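Local coordinates for protein bacterioferritin (Mycobacterium smegmatis str. MC2 155, PDB 3BKN) that probably stores iron in a heme-containing shell of 24 subunits, oxidising ferrous iron at a di-nuclear centre that holds zinc in this crystal, at residues D4-V7 with L8-L11; D146-Y149 with A150-V154. All coordinates share one frame; numbering follows the deposited sequence.

Interaction 1 of 2, residues D4-V7 with L8-L11; sequences DPDV and LKLL
Val-7 lies alongside Leu-11, one helical turn further on, the two side chains pointing the same way, and Val-7 CG1 comes within 3.9 Å of Leu-11 CD1. That branch of the valine is placed by its first torsion: CG1 stands anti to the backbone N (chi1 166°), beside the carbonyl carbon, on the side of the following turn. The backbone follows the same spacing, since Leu-11 N donates to Val-7 O at 2.8 Å in an almost straight bond of 176°. A matching i to i+4 bond joins Leu-8 N to Asp-4 O.

Asp-4 is the N-cap of the helix. Its OD1 accepts from Val-7 N at 3.0 Å, met nearly along the C-O axis, and weakly from Asp-6 N, so one carboxylate oxygen serves two of the first-turn amides. On the outer side, Asp-6 and Lys-9 also run side by side, but Asp-6 OD1 and Lys-9 NZ are 3.9 Å apart, a long salt bridge.

These residues form the first two turns of helix 5-34 in the four-helix ferritin bundle. Val-7 and Leu-10 pack on Cys-108 of helix 83-110, Leu-11 reaches Leu-120 of helix 114-144, and Leu-11 also touches Ile-62 of helix 38-64, so the inward face here meets all three other long helices.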
loop_
_atom_site.group_PDB
_atom_site.type_symbol
_atom_site.label_atom_id
_atom_site.label_comp_id
_atom_site.label_asym_id
_atom_site.label_seq_id
_atom_site.Cartn_x
_atom_site.Cartn_y
_atom_site.Cartn_z
ATOM N N ASP A 4 -46.943 31.404 -17.750
ATOM C CA ASP A 4 -47.954 31.609 -18.744
ATOM C C ASP A 4 -48.951 30.428 -18.810
ATOM O O ASP A 4 -48.546 29.289 -18.864
ATOM C CB ASP A 4 -47.303 31.943 -20.088
ATOM C CG ASP A 4 -48.295 31.917 -21.221
ATOM O OD1 ASP A 4 -48.579 30.789 -21.694
ATOM O OD2 ASP A 4 -48.823 33.001 -21.617
ATOM N N PRO A 5 -50.268 30.716 -18.746
ATOM C CA PRO A 5 -51.226 29.602 -18.721
ATOM C C PRO A 5 -51.169 28.622 -19.936
ATOM O O PRO A 5 -51.471 27.427 -19.751
ATOM C CB PRO A 5 -52.577 30.304 -18.563
ATOM C CG PRO A 5 -52.324 31.750 -19.007
ATOM C CD PRO A 5 -50.929 32.037 -18.626
ATOM N N ASP A 6 -50.791 29.106 -21.133
ATOM C CA ASP A 6 -50.681 28.250 -22.315
ATOM C C ASP A 6 -49.474 27.318 -22.250
ATOM O O ASP A 6 -49.547 26.157 -22.633
ATOM C CB ASP A 6 -50.702 29.103 -23.575
ATOM C CG ASP A 6 -52.130 29.606 -23.901
ATOM O OD1 ASP A 6 -53.063 28.754 -23.832
ATOM O OD2 ASP A 6 -52.338 30.819 -24.204
ATOM N N VAL A 7 -48.375 27.820 -21.720
ATOM C CA VAL A 7 -47.199 27.018 -21.451
ATOM C C VAL A 7 -47.497 25.925 -20.436
ATOM O O VAL A 7 -47.030 24.786 -20.616
ATOM C CB VAL A 7 -46.014 27.894 -20.983
ATOM C CG1 VAL A 7 -44.913 27.040 -20.371
ATOM C CG2 VAL A 7 -45.493 28.753 -22.149
ATOM N N LEU A 8 -48.261 26.238 -19.381
ATOM C CA LEU A 8 -48.545 25.233 -18.346
ATOM C C LEU A 8 -49.518 24.183 -18.881
ATOM O O LEU A 8 -49.376 23.018 -18.567
ATOM C CB LEU A 8 -49.052 25.849 -17.058
ATOM C CG LEU A 8 -48.062 26.744 -16.310
ATOM C CD1 LEU A 8 -48.810 27.802 -15.519
ATOM C CD2 LEU A 8 -47.079 25.975 -15.424
ATOM N N LYS A 9 -50.481 24.586 -19.719
ATOM C CA LYS A 9 -51.285 23.621 -20.453
ATOM C C LYS A 9 -50.401 22.669 -21.227
ATOM O O LYS A 9 -50.613 21.462 -21.196
ATOM C CB LYS A 9 -52.201 24.293 -21.439
ATOM C CG LYS A 9 -53.546 24.681 -20.874
ATOM C CD LYS A 9 -54.409 25.359 -21.972
ATOM C CE LYS A 9 -55.132 26.581 -21.433
ATOM N NZ LYS A 9 -56.196 27.015 -22.377
ATOM N N LEU A 10 -49.413 23.210 -21.929
ATOM C CA LEU A 10 -48.533 22.383 -22.745
ATOM C C LEU A 10 -47.669 21.443 -21.879
ATOM O O LEU A 10 -47.609 20.251 -22.107
ATOM C CB LEU A 10 -47.677 23.273 -23.651
ATOM C CG LEU A 10 -46.531 22.566 -24.360
ATOM C CD1 LEU A 10 -46.997 21.620 -25.487
ATOM C CD2 LEU A 10 -45.655 23.656 -24.918
ATOM N N LEU A 11 -47.016 21.991 -20.860
ATOM C CA LEU A 11 -46.273 21.164 -19.932
ATOM C C LEU A 11 -47.102 20.029 -19.328
ATOM O O LEU A 11 -46.660 18.890 -19.192
ATOM C CB LEU A 11 -45.674 22.028 -18.840
ATOM C CG LEU A 11 -44.632 23.030 -19.310
ATOM C CD1 LEU A 11 -44.332 23.836 -18.163
ATOM C CD2 LEU A 11 -43.336 22.433 -19.805
#

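Interaction 2 of 2, residues D146-Y149 with A150-V154; sequences DALY and AAQCV
The short C-terminal helix 146-151, the fifth helix of the ferritin fold, leads here into a non-helical segment, and the contact covers that transition. Ala-150 N donates to Asp-146 O and Ala-151 N to Ala-147 O, at 3.0 Å and 2.9 Å, in regular i to i+4 fashion. The pattern then changes. Gln-152 N turns to Tyr-149 O at 2.8 Å, an i to i+3 bond whose donor stands 54° out of the carbonyl plane. Cys-153 N repeats that shorter step to Ala-150 O.

Leu-148 O finds its partner in a side chain instead: Gln-152 NE2 donates to it at 3.0 Å, with the oxygen 6° out of the amide plane. With CG beside its backbone N, a bend at chi2 (-49°) folds the glutamine back along the helix, beside Leu-148 and pointing the same way. On a different side of the helix, Cys-153 SG approaches the Tyr-149 ring obliquely, 3.7 Å from Tyr-149 CE2 and 4.6 Å from the ring centroid, a sulfur-aromatic contact. Beyond the ring, Tyr-149 OH is hydrogen-bonded to Gln-137, while Asp-146 OD1 makes a salt bridge with Arg-84.

Leu-148 packs on Ala-151 of a second subunit, and Ala-147 on Leu-144 of a third. The chemistry implies that one primary amide does two jobs: its NE2 satisfies the Leu-148 carbonyl in the last turn, which fixes the amide's rotation and leaves OE1 to accept from Arg-156 of a fourth subunit and, weakly, from Arg-156 of the second.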
loop_
_atom_site.group_PDB
_atom_site.type_symbol
_atom_site.label_atom_id
_atom_site.label_comp_id
_atom_site.label_asym_id
_atom_site.label_seq_id
_atom_site.Cartn_x
_atom_site.Cartn_y
_atom_site.Cartn_z
ATOM N N ASP A 146 -37.989 -12.135 -38.210
ATOM C CA ASP A 146 -38.468 -12.130 -36.821
ATOM C C ASP A 146 -37.755 -13.070 -35.867
ATOM O O ASP A 146 -37.291 -12.641 -34.833
ATOM C CB ASP A 146 -39.978 -12.365 -36.788
ATOM C CG ASP A 146 -40.743 -11.084 -37.033
ATOM O OD1 ASP A 146 -40.061 -10.065 -37.277
ATOM O OD2 ASP A 146 -42.004 -11.077 -37.012
ATOM N N ALA A 147 -37.682 -14.352 -36.215
ATOM C CA ALA A 147 -37.007 -15.317 -35.335
ATOM C C ALA A 147 -35.519 -14.941 -35.105
ATOM O O ALA A 147 -35.069 -14.856 -33.958
ATOM C CB ALA A 147 -37.188 -16.777 -35.817
ATOM N N LEU A 148 -34.778 -14.670 -36.178
ATOM C CA LEU A 148 -33.362 -14.369 -36.037
ATOM C C LEU A 148 -33.115 -13.107 -35.197
ATOM O O LEU A 148 -32.161 -13.040 -34.428
ATOM C CB LEU A 148 -32.695 -14.281 -37.400
ATOM C CG LEU A 148 -31.168 -14.336 -37.480
ATOM C CD1 LEU A 148 -30.654 -15.384 -36.561
ATOM C CD2 LEU A 148 -30.730 -14.633 -38.942
ATOM N N TYR A 149 -33.967 -12.099 -35.357
ATOM C CA TYR A 149 -33.848 -10.890 -34.595
ATOM C C TYR A 149 -34.090 -11.200 -33.117
ATOM O O TYR A 149 -33.325 -10.805 -32.239
ATOM C CB TYR A 149 -34.858 -9.887 -35.067
ATOM C CG TYR A 149 -34.781 -8.639 -34.240
ATOM C CD1 TYR A 149 -33.960 -7.600 -34.629
ATOM C CD2 TYR A 149 -35.491 -8.515 -33.050
ATOM C CE1 TYR A 149 -33.857 -6.477 -33.878
ATOM C CE2 TYR A 149 -35.409 -7.386 -32.278
ATOM C CZ TYR A 149 -34.569 -6.353 -32.706
ATOM O OH TYR A 149 -34.405 -5.195 -31.983
ATOM N N ALA A 150 -35.184 -11.907 -32.871
ATOM C CA ALA A 150 -35.588 -12.345 -31.565
ATOM C C ALA A 150 -34.448 -13.106 -30.848
ATOM O O ALA A 150 -34.202 -12.858 -29.642
ATOM C CB ALA A 150 -36.867 -13.215 -31.683
ATOM N N ALA A 151 -33.758 -14.006 -31.570
ATOM C CA ALA A 151 -32.570 -14.702 -31.019
ATOM C C ALA A 151 -31.478 -13.740 -30.486
ATOM O O ALA A 151 -30.671 -14.123 -29.657
ATOM C CB ALA A 151 -31.959 -15.673 -32.026
ATOM N N GLN A 152 -31.454 -12.488 -30.934
ATOM C CA GLN A 152 -30.446 -11.568 -30.432
ATOM C C GLN A 152 -30.931 -10.866 -29.161
ATOM O O GLN A 152 -30.249 -9.977 -28.618
ATOM C CB GLN A 152 -30.066 -10.523 -31.470
ATOM C CG GLN A 152 -29.779 -11.035 -32.875
ATOM C CD GLN A 152 -28.843 -12.193 -32.908
ATOM O OE1 GLN A 152 -27.755 -12.111 -32.356
ATOM N NE2 GLN A 152 -29.258 -13.297 -33.549
ATOM N N CYS A 153 -32.111 -11.240 -28.694
ATOM C CA CYS A 153 -32.707 -10.593 -27.561
ATOM C C CYS A 153 -32.712 -11.494 -26.335
ATOM O O CYS A 153 -33.199 -11.093 -25.288
ATOM C CB CYS A 153 -34.127 -10.201 -27.914
ATOM S SG CYS A 153 -34.190 -8.949 -29.131
ATOM N N VAL A 154 -32.206 -12.721 -26.478
ATOM C CA VAL A 154 -32.150 -13.677 -25.379
ATOM C C VAL A 154 -30.692 -13.825 -24.979
ATOM O O VAL A 154 -29.783 -13.466 -25.742
ATOM C CB VAL A 154 -32.772 -15.055 -25.757
ATOM C CG1 VAL A 154 -34.177 -14.861 -26.274
ATOM C CG2 VAL A 154 -31.968 -15.769 -26.812
#

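How the interactions relate
Interaction 1 and interaction 2 stand at opposite ends of the elongated subunit, on opposite sides of its centre, with their centres 43 Å apart and their nearest atoms about 30 Å apart. They come in series along the chain: residues 4-11 open the long helix 5-34, and residues 146-154 take in the short helix 146-151 and the residues that follow it, so no helix is shared. The three other long helices lie between them in sequence. Their surroundings differ too. Interaction 1 packs within its own subunit and is touched by no other protein chain of the assembly, whereas interaction 2 meets three neighbouring subunits. The first thus belongs to the bundle, the second to the joining of subunits into the 24-subunit shell.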